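Local coordinates for protein beta-galactosidase (Bacillus circulans, PDB 4MAD) that probably hydrolyses terminal non-reducing beta-D-galactose residues from beta-D-galactosides, as a glycoside hydrolase of family 35, at residues E387-A392 with W488-L493; V397-I402 with E449-I454; H417-V422 with V429-R434. All coordinates share one frame; numbering follows the deposited sequence.

Contact 1. Residues E387-A392 with W488-L493; sequences EKYGQA and WTVYPL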
ATOM      1  N   GLU A 387       5.330 -11.281  13.394  1.00 16.00           N
ATOM      2  CA  GLU A 387       4.005 -11.831  13.252  1.00 16.72           C
ATOM      3  C   GLU A 387       3.685 -12.816  14.399  1.00 18.43           C
ATOM      4  O   GLU A 387       2.554 -12.989  14.779  1.00 16.39           O
ATOM      5  CB  GLU A 387       3.861 -12.511  11.916  1.00 18.20           C
ATOM      6  CG  GLU A 387       4.062 -11.619  10.751  1.00 18.94           C
ATOM      7  CD  GLU A 387       5.485 -11.517  10.276  1.00 22.62           C
ATOM      8  OE1 GLU A 387       6.282 -12.215  10.841  1.00 20.94           O
ATOM      9  OE2 GLU A 387       5.777 -10.759   9.350  1.00 19.61           O
ATOM     10  N   LYS A 388       4.713 -13.478  14.861  1.00 16.99           N
ATOM     11  CA  LYS A 388       4.580 -14.470  15.936  1.00 20.29           C
ATOM     12  C   LYS A 388       4.284 -13.843  17.284  1.00 20.50           C
ATOM     13  O   LYS A 388       3.943 -14.533  18.214  1.00 20.27           O
ATOM     14  CB  LYS A 388       5.799 -15.380  16.049  1.00 19.73           C
ATOM     15  CG  LYS A 388       6.008 -16.236  14.884  1.00 23.97           C
ATOM     16  CD  LYS A 388       5.212 -17.435  14.893  1.00 39.57           C
ATOM     17  CE  LYS A 388       5.595 -18.374  15.993  1.00 42.90           C
ATOM     18  NZ  LYS A 388       4.684 -19.560  16.084  1.00 46.98           N
ATOM     19  N   TYR A 389       4.541 -12.552  17.379  1.00 16.44           N
ATOM     20  CA  TYR A 389       4.294 -11.807  18.571  1.00 18.19           C
ATOM     21  C   TYR A 389       2.967 -11.040  18.420  1.00 16.48           C
ATOM     22  O   TYR A 389       2.653 -10.276  19.224  1.00 18.88           O
ATOM     23  CB  TYR A 389       5.443 -10.881  18.908  1.00 15.95           C
ATOM     24  CG  TYR A 389       6.776 -11.561  19.125  1.00 14.82           C
ATOM     25  CD1 TYR A 389       6.966 -12.429  20.172  1.00 21.10           C
ATOM     26  CD2 TYR A 389       7.827 -11.325  18.316  1.00 15.63           C
ATOM     27  CE1 TYR A 389       8.145 -13.031  20.372  1.00 17.00           C
ATOM     28  CE2 TYR A 389       9.014 -11.920  18.525  1.00 16.68           C
ATOM     29  CZ  TYR A 389       9.170 -12.793  19.578  1.00 18.97           C
ATOM     30  OH  TYR A 389      10.341 -13.438  19.820  1.00 16.12           O
ATOM     31  N   GLY A 390       2.233 -11.328  17.372  1.00 16.69           N
ATOM     32  CA  GLY A 390       1.001 -10.647  17.076  1.00 17.16           C
ATOM     33  C   GLY A 390       1.083  -9.277  16.453  1.00 17.66           C
ATOM     34  O   GLY A 390       0.174  -8.528  16.591  1.00 16.86           O
ATOM     35  N   GLN A 391       2.172  -8.989  15.764  1.00 15.89           N
ATOM     36  CA  GLN A 391       2.394  -7.669  15.235  1.00 17.72           C
ATOM     37  C   GLN A 391       2.451  -7.573  13.710  1.00 18.71           C
ATOM     38  O   GLN A 391       3.275  -8.167  13.100  1.00 17.70           O
ATOM     39  CB  GLN A 391       3.710  -7.099  15.771  1.00 15.71           C
ATOM     40  CG  GLN A 391       3.954  -5.663  15.334  1.00 17.74           C
ATOM     41  CD  GLN A 391       5.308  -5.136  15.688  1.00 17.94           C
ATOM     42  OE1 GLN A 391       6.061  -5.786  16.360  1.00 18.20           O
ATOM     43  NE2 GLN A 391       5.608  -3.940  15.235  1.00 16.69           N
ATOM     44  N   ALA A 392       1.555  -6.800  13.132  1.00 16.17           N
ATOM     45  CA  ALA A 392       1.540  -6.596  11.699  1.00 17.31           C
ATOM     46  C   ALA A 392       2.556  -5.634  11.164  1.00 18.35           C
ATOM     47  O   ALA A 392       3.304  -5.953  10.331  1.00 19.67           O
ATOM     48  CB  ALA A 392       0.152  -6.132  11.259  1.00 13.55           C
ATOM     49  N   TRP A 488      15.223 -14.128  24.804  1.00 19.89           N
ATOM     50  CA  TRP A 488      14.821 -12.799  24.433  1.00 17.83           C
ATOM     51  C   TRP A 488      13.609 -12.134  25.054  1.00 19.25           C
ATOM     52  O   TRP A 488      12.698 -12.786  25.399  1.00 19.18           O
ATOM     53  CB  TRP A 488      14.584 -12.987  22.924  1.00 20.00           C
ATOM     54  CG  TRP A 488      15.800 -13.287  22.189  1.00 20.00           C
ATOM     55  CD1 TRP A 488      16.316 -14.497  21.989  1.00 20.00           C
ATOM     56  CD2 TRP A 488      16.700 -12.365  21.588  1.00 20.00           C
ATOM     57  NE1 TRP A 488      17.459 -14.424  21.295  1.00 20.00           N
ATOM     58  CE2 TRP A 488      17.740 -13.115  21.049  1.00 20.00           C
ATOM     59  CE3 TRP A 488      16.723 -10.984  21.440  1.00 20.00           C
ATOM     60  CZ2 TRP A 488      18.777 -12.534  20.362  1.00 20.00           C
ATOM     61  CZ3 TRP A 488      17.750 -10.426  20.773  1.00 20.00           C
ATOM     62  CH2 TRP A 488      18.765 -11.185  20.256  1.00 20.00           C
ATOM     63  N   THR A 489      13.674 -10.815  25.147  1.00 19.46           N
ATOM     64  CA  THR A 489      12.582  -9.965  25.506  1.00 19.09           C
ATOM     65  C   THR A 489      12.363  -9.062  24.299  1.00 18.50           C
ATOM     66  O   THR A 489      13.286  -8.561  23.781  1.00 19.00           O
ATOM     67  CB  THR A 489      12.874  -9.094  26.746  1.00 23.12           C
ATOM     68  OG1 THR A 489      13.237  -9.902  27.866  1.00 20.82           O
ATOM     69  CG2 THR A 489      11.651  -8.313  27.092  1.00 18.82           C
ATOM     70  N   VAL A 490      11.123  -8.900  23.860  1.00 17.79           N
ATOM     71  CA  VAL A 490      10.842  -8.131  22.664  1.00 17.56           C
ATOM     72  C   VAL A 490       9.702  -7.187  22.932  1.00 18.48           C
ATOM     73  O   VAL A 490       8.856  -7.489  23.696  1.00 17.04           O
ATOM     74  CB  VAL A 490      10.487  -9.006  21.495  1.00 18.62           C
ATOM     75  CG1 VAL A 490      11.527 -10.037  21.268  1.00 18.88           C
ATOM     76  CG2 VAL A 490       9.145  -9.545  21.660  1.00 20.94           C
ATOM     77  N   TYR A 491       9.780  -6.044  22.283  1.00 15.34           N
ATOM     78  CA  TYR A 491       8.817  -5.014  22.403  1.00 15.06           C
ATOM     79  C   TYR A 491       8.276  -4.646  21.021  1.00 15.81           C
ATOM     80  O   TYR A 491       8.902  -4.010  20.268  1.00 16.62           O
ATOM     81  CB  TYR A 491       9.468  -3.792  23.071  1.00 12.37           C
ATOM     82  CG  TYR A 491      10.218  -4.080  24.382  1.00 15.08           C
ATOM     83  CD1 TYR A 491       9.622  -3.942  25.587  1.00 22.92           C
ATOM     84  CD2 TYR A 491      11.511  -4.487  24.382  1.00 16.54           C
ATOM     85  CE1 TYR A 491      10.314  -4.234  26.767  1.00 23.47           C
ATOM     86  CE2 TYR A 491      12.202  -4.770  25.532  1.00 26.14           C
ATOM     87  CZ  TYR A 491      11.605  -4.646  26.728  1.00 26.12           C
ATOM     88  OH  TYR A 491      12.281  -4.923  27.890  1.00 29.26           O
ATOM     89  N   PRO A 492       7.095  -5.101  20.744  1.00 18.39           N
ATOM     90  CA  PRO A 492       6.472  -4.783  19.483  1.00 15.95           C
ATOM     91  C   PRO A 492       6.047  -3.300  19.500  1.00 17.76           C
ATOM     92  O   PRO A 492       5.451  -2.872  20.413  1.00 18.40           O
ATOM     93  CB  PRO A 492       5.284  -5.707  19.459  1.00 20.17           C
ATOM     94  CG  PRO A 492       5.631  -6.793  20.385  1.00 20.19           C
ATOM     95  CD  PRO A 492       6.358  -6.139  21.450  1.00 20.09           C
ATOM     96  N   LEU A 493       6.337  -2.573  18.431  1.00 16.88           N
ATOM     97  CA  LEU A 493       6.095  -1.162  18.333  1.00 15.69           C
ATOM     98  C   LEU A 493       5.326  -0.812  17.041  1.00 16.14           C
ATOM     99  O   LEU A 493       5.862  -0.361  16.114  1.00 16.41           O
ATOM    100  CB  LEU A 493       7.407  -0.373  18.424  1.00 15.61           C
ATOM    101  CG  LEU A 493       8.238  -0.471  19.704  1.00 15.66           C
ATOM    102  CD1 LEU A 493       9.683  -0.108  19.586  1.00 16.26           C
ATOM    103  CD2 LEU A 493       7.603   0.163  20.791  1.00 18.22           C
TER

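Contact 2. Residues V397-I402 with E449-I454; sequences VYETTI and ESKLQI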
ATOM      1  N   VAL A 397      11.628  -4.130  18.968  1.00 16.32           N
ATOM      2  CA  VAL A 397      12.891  -4.163  19.612  1.00 16.54           C
ATOM      3  C   VAL A 397      13.111  -5.564  20.196  1.00 17.32           C
ATOM      4  O   VAL A 397      12.293  -6.067  20.871  1.00 18.23           O
ATOM      5  CB  VAL A 397      12.983  -3.179  20.775  1.00 17.13           C
ATOM      6  CG1 VAL A 397      14.270  -3.286  21.447  1.00 18.87           C
ATOM      7  CG2 VAL A 397      12.778  -1.802  20.319  1.00 21.23           C
ATOM      8  N   TYR A 398      14.264  -6.123  19.897  1.00 15.84           N
ATOM      9  CA  TYR A 398      14.671  -7.424  20.364  1.00 17.07           C
ATOM     10  C   TYR A 398      15.865  -7.220  21.321  1.00 17.88           C
ATOM     11  O   TYR A 398      16.743  -6.498  21.030  1.00 14.36           O
ATOM     12  CB  TYR A 398      15.159  -8.339  19.245  1.00 16.35           C
ATOM     13  CG  TYR A 398      14.157  -8.823  18.214  1.00 20.95           C
ATOM     14  CD1 TYR A 398      13.545 -10.056  18.332  1.00 17.89           C
ATOM     15  CD2 TYR A 398      13.888  -8.104  17.080  1.00 18.10           C
ATOM     16  CE1 TYR A 398      12.680 -10.496  17.385  1.00 16.11           C
ATOM     17  CE2 TYR A 398      13.041  -8.566  16.167  1.00 18.41           C
ATOM     18  CZ  TYR A 398      12.426  -9.762  16.316  1.00 16.33           C
ATOM     19  OH  TYR A 398      11.588 -10.211  15.406  1.00 18.58           O
ATOM     20  N   GLU A 399      15.811  -7.849  22.481  1.00 17.13           N
ATOM     21  CA  GLU A 399      16.744  -7.560  23.535  1.00 19.49           C
ATOM     22  C   GLU A 399      17.187  -8.860  24.253  1.00 18.54           C
ATOM     23  O   GLU A 399      16.381  -9.683  24.554  1.00 19.32           O
ATOM     24  CB  GLU A 399      16.052  -6.612  24.490  1.00 21.34           C
ATOM     25  CG  GLU A 399      16.646  -6.289  25.775  1.00 29.18           C
ATOM     26  CD  GLU A 399      15.868  -5.139  26.470  1.00 36.88           C
ATOM     27  OE1 GLU A 399      15.161  -5.383  27.438  1.00 36.16           O
ATOM     28  OE2 GLU A 399      15.905  -4.017  25.982  1.00 34.32           O
ATOM     29  N   THR A 400      18.478  -9.006  24.485  1.00 19.05           N
ATOM     30  CA  THR A 400      19.006 -10.163  25.183  1.00 22.15           C
ATOM     31  C   THR A 400      20.284  -9.786  25.872  1.00 23.53           C
ATOM     32  O   THR A 400      20.935  -8.861  25.474  1.00 21.53           O
ATOM     33  CB  THR A 400      19.273 -11.352  24.264  1.00 22.59           C
ATOM     34  OG1 THR A 400      19.451 -12.557  25.019  1.00 22.85           O
ATOM     35  CG2 THR A 400      20.471 -11.102  23.453  1.00 23.02           C
ATOM     36  N   THR A 401      20.634 -10.556  26.895  1.00 21.56           N
ATOM     37  CA  THR A 401      21.862 -10.363  27.604  1.00 21.74           C
ATOM     38  C   THR A 401      22.887 -11.443  27.291  1.00 21.41           C
ATOM     39  O   THR A 401      22.634 -12.573  27.412  1.00 25.83           O
ATOM     40  CB  THR A 401      21.667 -10.308  29.132  1.00 26.62           C
ATOM     41  OG1 THR A 401      20.626  -9.394  29.479  1.00 28.92           O
ATOM     42  CG2 THR A 401      22.933  -9.871  29.795  1.00 24.68           C
ATOM     43  N   ILE A 402      24.048 -11.041  26.887  1.00 21.21           N
ATOM     44  CA  ILE A 402      25.132 -11.946  26.631  1.00 20.80           C
ATOM     45  C   ILE A 402      26.014 -12.032  27.881  1.00 22.25           C
ATOM     46  O   ILE A 402      26.433 -11.079  28.397  1.00 22.19           O
ATOM     47  CB  ILE A 402      25.978 -11.472  25.485  1.00 22.66           C
ATOM     48  CG1 ILE A 402      25.155 -11.356  24.207  1.00 24.91           C
ATOM     49  CG2 ILE A 402      27.073 -12.394  25.234  1.00 24.04           C
ATOM     50  CD1 ILE A 402      25.587 -10.269  23.336  1.00 28.07           C
ATOM     51  N   GLU A 449      28.997  -8.673  31.177  1.00 30.50           N
ATOM     52  CA  GLU A 449      27.711  -8.871  30.532  1.00 27.06           C
ATOM     53  C   GLU A 449      27.505  -7.790  29.470  1.00 27.46           C
ATOM     54  O   GLU A 449      27.990  -6.699  29.614  1.00 25.72           O
ATOM     55  CB  GLU A 449      26.581  -8.837  31.529  1.00 29.36           C
ATOM     56  CG  GLU A 449      26.758  -9.815  32.591  1.00 35.70           C
ATOM     57  CD  GLU A 449      25.523 -10.143  33.402  1.00 36.06           C
ATOM     58  OE1 GLU A 449      24.475  -9.560  33.225  1.00 43.84           O
ATOM     59  OE2 GLU A 449      25.612 -11.019  34.225  1.00 40.36           O
ATOM     60  N   SER A 450      26.787  -8.126  28.409  1.00 25.77           N
ATOM     61  CA  SER A 450      26.449  -7.155  27.402  1.00 22.30           C
ATOM     62  C   SER A 450      24.967  -7.179  27.040  1.00 20.88           C
ATOM     63  O   SER A 450      24.496  -8.188  26.640  1.00 22.39           O
ATOM     64  CB  SER A 450      27.277  -7.469  26.199  1.00 22.72           C
ATOM     65  OG  SER A 450      28.614  -7.223  26.442  1.00 25.97           O
ATOM     66  N   LYS A 451      24.279  -6.071  27.172  1.00 18.76           N
ATOM     67  CA  LYS A 451      22.897  -5.991  26.783  1.00 19.51           C
ATOM     68  C   LYS A 451      22.812  -5.606  25.297  1.00 19.59           C
ATOM     69  O   LYS A 451      23.191  -4.530  24.907  1.00 20.13           O
ATOM     70  CB  LYS A 451      22.156  -4.992  27.658  1.00 20.99           C
ATOM     71  CG  LYS A 451      20.709  -4.862  27.368  1.00 23.05           C
ATOM     72  CD  LYS A 451      20.135  -3.630  28.015  1.00 32.69           C
ATOM     73  CE  LYS A 451      18.663  -3.705  28.168  1.00 34.81           C
ATOM     74  NZ  LYS A 451      18.082  -2.650  28.996  1.00 33.16           N
ATOM     75  N   LEU A 452      22.300  -6.543  24.519  1.00 16.90           N
ATOM     76  CA  LEU A 452      22.159  -6.386  23.092  1.00 17.50           C
ATOM     77  C   LEU A 452      20.715  -6.003  22.790  1.00 16.27           C
ATOM     78  O   LEU A 452      19.819  -6.603  23.289  1.00 16.69           O
ATOM     79  CB  LEU A 452      22.539  -7.675  22.402  1.00 18.20           C
ATOM     80  CG  LEU A 452      22.264  -7.725  20.917  1.00 17.13           C
ATOM     81  CD1 LEU A 452      23.095  -6.745  20.208  1.00 22.36           C
ATOM     82  CD2 LEU A 452      22.446  -9.081  20.378  1.00 18.75           C
ATOM     83  N   GLN A 453      20.554  -4.918  22.026  1.00 15.46           N
ATOM     84  CA  GLN A 453      19.273  -4.440  21.579  1.00 15.01           C
ATOM     85  C   GLN A 453      19.306  -4.234  20.064  1.00 13.62           C
ATOM     86  O   GLN A 453      20.216  -3.734  19.558  1.00 16.27           O
ATOM     87  CB  GLN A 453      18.923  -3.119  22.260  1.00 15.81           C
ATOM     88  CG  GLN A 453      18.746  -3.222  23.739  1.00 21.20           C
ATOM     89  CD  GLN A 453      18.540  -1.898  24.404  1.00 20.51           C
ATOM     90  OE1 GLN A 453      19.379  -1.085  24.382  1.00 19.11           O
ATOM     91  NE2 GLN A 453      17.391  -1.716  24.995  1.00 20.21           N
ATOM     92  N   ILE A 454      18.302  -4.709  19.380  1.00 15.39           N
ATOM     93  CA  ILE A 454      18.208  -4.496  17.954  1.00 17.15           C
ATOM     94  C   ILE A 454      16.824  -3.930  17.655  1.00 15.23           C
ATOM     95  O   ILE A 454      15.875  -4.526  17.967  1.00 15.54           O
ATOM     96  CB  ILE A 454      18.402  -5.787  17.210  1.00 15.89           C
ATOM     97  CG1 ILE A 454      19.729  -6.411  17.609  1.00 17.09           C
ATOM     98  CG2 ILE A 454      18.398  -5.570  15.757  1.00 15.76           C
ATOM     99  CD1 ILE A 454      20.131  -7.668  16.868  1.00 21.74           C
TER

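Contact 3. Residues H417-V422 with V429-R434; sequences HDRGQV and VGIVER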
ATOM      1  N   HIS A 417      14.784  -8.510   8.287  1.00 16.72           N
ATOM      2  CA  HIS A 417      13.711  -8.115   7.436  1.00 15.86           C
ATOM      3  C   HIS A 417      13.011  -6.924   8.077  1.00 18.21           C
ATOM      4  O   HIS A 417      12.092  -7.122   8.826  1.00 18.77           O
ATOM      5  CB  HIS A 417      12.722  -9.268   7.282  1.00 17.66           C
ATOM      6  CG  HIS A 417      13.175 -10.353   6.365  1.00 18.28           C
ATOM      7  ND1 HIS A 417      12.370 -11.400   5.999  1.00 18.34           N
ATOM      8  CD2 HIS A 417      14.337 -10.531   5.707  1.00 17.17           C
ATOM      9  CE1 HIS A 417      13.011 -12.168   5.151  1.00 20.54           C
ATOM     10  NE2 HIS A 417      14.215 -11.678   4.978  1.00 16.02           N
ATOM     11  N   ASP A 418      13.433  -5.710   7.769  1.00 14.63           N
ATOM     12  CA  ASP A 418      14.369  -5.402   6.717  1.00 17.96           C
ATOM     13  C   ASP A 418      15.579  -4.500   7.025  1.00 17.65           C
ATOM     14  O   ASP A 418      16.451  -4.379   6.234  1.00 15.93           O
ATOM     15  CB  ASP A 418      13.566  -4.802   5.597  1.00 18.40           C
ATOM     16  CG  ASP A 418      12.292  -5.537   5.368  1.00 18.79           C
ATOM     17  OD1 ASP A 418      12.390  -6.673   4.978  1.00 17.13           O
ATOM     18  OD2 ASP A 418      11.229  -5.006   5.608  1.00 16.68           O
ATOM     19  N   ARG A 419      15.543  -3.864   8.180  1.00 17.02           N
ATOM     20  CA  ARG A 419      16.572  -2.959   8.616  1.00 15.43           C
ATOM     21  C   ARG A 419      16.632  -2.938  10.130  1.00 18.98           C
ATOM     22  O   ARG A 419      15.637  -2.958  10.784  1.00 16.74           O
ATOM     23  CB  ARG A 419      16.254  -1.570   8.149  1.00 16.70           C
ATOM     24  CG  ARG A 419      17.403  -0.653   8.070  1.00 20.68           C
ATOM     25  CD  ARG A 419      16.989   0.597   7.333  1.00 22.55           C
ATOM     26  NE  ARG A 419      18.048   1.568   7.159  1.00 21.67           N
ATOM     27  CZ  ARG A 419      18.321   2.555   8.000  1.00 23.25           C
ATOM     28  NH1 ARG A 419      17.668   2.720   9.126  1.00 20.82           N
ATOM     29  NH2 ARG A 419      19.269   3.391   7.720  1.00 23.00           N
ATOM     30  N   GLY A 420      17.822  -2.877  10.658  1.00 14.99           N
ATOM     31  CA  GLY A 420      17.904  -2.751  12.079  1.00 17.26           C
ATOM     32  C   GLY A 420      19.075  -1.967  12.589  1.00 18.90           C
ATOM     33  O   GLY A 420      20.103  -1.957  11.982  1.00 21.00           O
ATOM     34  N   GLN A 421      18.877  -1.382  13.746  1.00 18.94           N
ATOM     35  CA  GLN A 421      19.870  -0.634  14.446  1.00 17.75           C
ATOM     36  C   GLN A 421      20.289  -1.406  15.693  1.00 18.49           C
ATOM     37  O   GLN A 421      19.483  -1.808  16.448  1.00 16.09           O
ATOM     38  CB  GLN A 421      19.303   0.698  14.863  1.00 19.19           C
ATOM     39  CG  GLN A 421      18.937   1.608  13.712  1.00 18.03           C
ATOM     40  CD  GLN A 421      18.021   2.784  14.142  1.00 17.35           C
ATOM     41  OE1 GLN A 421      16.833   2.700  14.094  1.00 20.13           O
ATOM     42  NE2 GLN A 421      18.625   3.845  14.562  1.00 22.59           N
ATOM     43  N   VAL A 422      21.584  -1.610  15.824  1.00 15.35           N
ATOM     44  CA  VAL A 422      22.147  -2.425  16.832  1.00 15.84           C
ATOM     45  C   VAL A 422      22.865  -1.607  17.920  1.00 15.47           C
ATOM     46  O   VAL A 422      23.594  -0.756  17.643  1.00 16.49           O
ATOM     47  CB  VAL A 422      23.143  -3.426  16.213  1.00 16.83           C
ATOM     48  CG1 VAL A 422      23.644  -4.372  17.207  1.00 19.13           C
ATOM     49  CG2 VAL A 422      22.520  -4.134  15.109  1.00 12.04           C
ATOM     50  N   VAL A 429      26.136   0.588  17.744  1.00 22.28           N
ATOM     51  CA  VAL A 429      27.172  -0.070  17.016  1.00 24.68           C
ATOM     52  C   VAL A 429      26.975  -0.085  15.491  1.00 27.46           C
ATOM     53  O   VAL A 429      27.932  -0.133  14.771  1.00 28.61           O
ATOM     54  CB  VAL A 429      27.329  -1.525  17.493  1.00 20.00           C
ATOM     55  CG1 VAL A 429      27.778  -1.564  18.946  1.00 20.00           C
ATOM     56  CG2 VAL A 429      26.027  -2.290  17.309  1.00 20.00           C
ATOM     57  N   GLY A 430      25.810   0.040  15.006  1.00 21.53           N
ATOM     58  CA  GLY A 430      25.619   0.122  13.580  1.00 23.91           C
ATOM     59  C   GLY A 430      24.292  -0.367  13.082  1.00 22.74           C
ATOM     60  O   GLY A 430      23.423  -0.609  13.839  1.00 19.27           O
ATOM     61  N   ILE A 431      24.176  -0.509  11.773  1.00 21.49           N
ATOM     62  CA  ILE A 431      22.954  -1.016  11.195  1.00 23.58           C
ATOM     63  C   ILE A 431      23.211  -2.275  10.404  1.00 22.24           C
ATOM     64  O   ILE A 431      24.245  -2.438   9.837  1.00 22.35           O
ATOM     65  CB  ILE A 431      22.304  -0.038  10.244  1.00 24.02           C
ATOM     66  CG1 ILE A 431      23.264   0.317   9.172  1.00 31.11           C
ATOM     67  CG2 ILE A 431      21.928   1.207  10.920  1.00 27.39           C
ATOM     68  CD1 ILE A 431      22.849   1.536   8.428  1.00 42.49           C
ATOM     69  N   VAL A 432      22.246  -3.160  10.428  1.00 18.52           N
ATOM     70  CA  VAL A 432      22.166  -4.267   9.526  1.00 20.01           C
ATOM     71  C   VAL A 432      21.003  -4.059   8.538  1.00 21.29           C
ATOM     72  O   VAL A 432      19.976  -3.591   8.897  1.00 18.40           O
ATOM     73  CB  VAL A 432      21.968  -5.583  10.269  1.00 19.53           C
ATOM     74  CG1 VAL A 432      23.236  -5.980  10.992  1.00 21.93           C
ATOM     75  CG2 VAL A 432      20.886  -5.470  11.229  1.00 19.01           C
ATOM     76  N   GLU A 433      21.229  -4.450   7.311  1.00 20.29           N
ATOM     77  CA  GLU A 433      20.305  -4.221   6.235  1.00 24.01           C
ATOM     78  C   GLU A 433      20.056  -5.503   5.467  1.00 22.90           C
ATOM     79  O   GLU A 433      20.906  -6.315   5.328  1.00 19.90           O
ATOM     80  CB  GLU A 433      20.861  -3.162   5.303  1.00 25.50           C
ATOM     81  CG  GLU A 433      21.010  -1.805   5.939  1.00 35.17           C
ATOM     82  CD  GLU A 433      20.954  -0.651   4.935  1.00 45.32           C
ATOM     83  OE1 GLU A 433      21.983  -0.401   4.356  1.00 43.93           O
ATOM     84  OE2 GLU A 433      19.900  -0.002   4.748  1.00 44.34           O
ATOM     85  N   ARG A 434      18.848  -5.620   4.941  1.00 19.83           N
ATOM     86  CA  ARG A 434      18.472  -6.829   4.216  1.00 20.49           C
ATOM     87  C   ARG A 434      19.327  -7.075   2.993  1.00 23.72           C
ATOM     88  O   ARG A 434      19.612  -8.171   2.668  1.00 26.11           O
ATOM     89  CB  ARG A 434      17.001  -6.774   3.801  1.00 19.13           C
ATOM     90  CG  ARG A 434      16.478  -7.949   3.096  1.00 18.81           C
ATOM     91  CD  ARG A 434      14.994  -8.072   3.196  1.00 17.02           C
ATOM     92  NE  ARG A 434      14.474  -9.157   2.416  1.00 15.32           N
ATOM     93  CZ  ARG A 434      13.239  -9.574   2.466  1.00 20.58           C
ATOM     94  NH1 ARG A 434      12.374  -8.969   3.228  1.00 18.32           N
ATOM     95  NH2 ARG A 434      12.846 -10.574   1.722  1.00 18.81           N
TER

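Contact 1. Residues E387-A392 with W488-L493
Val490 sets its CG2 methyl squarely over one face of the Tyr389 ring, a CH-pi contact in which CG2 stands 3.7 Å from the ring centroid and 4° off the ring normal. The approach is so central that the ring carbons are almost equally far from the methyl, with Tyr389 CE1 and Val490 CG2 3.8 Å apart. The other branch, Val490 CG1, reaches toward the phenol end and lies 3.9 Å from Tyr389 OH. That hydroxyl is hydrogen-bonded to Ser380 OG and to Leu384 N, partners that probably help to fix where the ring lies against the methyl.

Gln391 slants across Pro492. With CG anti to the backbone N (chi1 -176°) and the chain extended beyond it, the amide arrives at the proline ring, where Gln391 OE1 rests 3.2 Å from Pro492 CB. This oxygen is buried without a polar partner in the model. NE2 is better served, bonding to the carbonyls of Tyr393 and Phe395, and those two bonds probably fix the amide's rotation and keep OE1 against the proline.

No hydrogen bond joins the two segments. The case illustrates a crossover connection in an antiparallel sheet: the loop linking strands 378-380 and 395-403 passes over strand 488-493, which lies between them in the first all-beta domain.

Contact 2. Residues V397-I402 with E449-I454
Two interior strands of a six-stranded antiparallel sheet pair here, and their register runs unbroken from Tyr398 opposite Ile454 to Ile402 opposite Ser450. The strand axes approach to 4.6 Å. Six backbone hydrogen bonds link the hydrogen-bonded pairs Tyr398-Ile454, Thr400-Leu452 and Ile402-Ser450, two to each pair; Ile402 N to Ser450 O, at 2.9 Å and 175°, is nearly straight.

The two faces of this pair differ in character. On one, Glu399 and Gln453 run side by side in the same direction, their carboxylate and amide planes 44° apart. Gln453 NE2 donates to Glu399 OE2 over 2.9 Å and meets the oxygen nearly along its C-O axis, although the acceptor sits somewhat out of the amide plane. Lys451, extended along its whole length, crosses the same carboxylate obliquely and forms a long salt bridge of 4.0 Å between its NZ and Glu399 OE2. The other oxygen, Glu399 OE1, is hydrogen-bonded to Tyr491 OH, so both carboxylate oxygens are engaged and the group is probably held against turning.

The opposite face mixes apolar and hydroxyl-bearing side chains. Ile402 CD1 lies 4.1 Å from Leu452 CB, and Thr400 CG2 comes equally near that same carbon, while Thr400 OG1 bonds to the carbonyl of Asp487.

Leu485, from a loop, covers Ile402 and Leu452 on this face. In the plane of the sheet, strand 488-493 flanks 395-403, bringing Trp488 and Val490 against Tyr398, and strand 419-424 flanks 449-457.

Contact 3. Residues H417-V422 with V429-R434
Arg434 lays its guanidinium flat on the His417 ring, centres 3.6 Å apart and planes 8° from parallel, with NH1 above the middle of the imidazole. The edge of the same group serves Asp418: Arg434 NH1 bonds to Asp418 OD1 at 2.9 Å, with the oxygen in the guanidinium plane. An extended side chain, CG anti to the backbone N (chi1 -178°), carries the guanidinium to both partners. On the next pair of residues, Arg419 NE makes a weak 3.4 Å bond to Glu433 OE2, and Arg419 NH1 also bonds to His579.

A second shell positions the first. Tyr471 O holds His417 ND1, Lys472 and Met459 N engage Asp418 OD2, and Asp470 gives Arg434 NH1 another carboxylate. A leucine in place of Arg434 would probably leave Asp418 OD1 without this cation and the imidazole face without its flat cover.

Along the backbone, two hydrogen bonds join Gly420 and Val432, and Val422 N bonds to Gly430 O. The arrangement is that of an antiparallel beta hairpin at the edge of its sheet, with a classic beta bulge where Val429 and Gly430 both face Val422.

In the fold
The three contacts follow one sheet from strand 488-493 to strand 427-433. Contacts 1 and 2 have centres 15 Å apart and meet directly, Tyr491 N and Val397 O being 2.9 Å apart in a probable hydrogen bond. Contact 2 meets contact 3, centres 14 Å apart, where Ile454 CG2 packs 4.0 Å from Gln421 O. Contacts 1 and 3 do not touch; their nearest atoms are about 7 Å apart. All three lie away from the predicted catalytic residues Glu171 and Glu247. Contact 1 adjoins residues that line a pocket holding 2-(2-methoxyethoxy)ethanol: Pro492 O bonds to Ser375 OG, and Leu493 packs on Ile374.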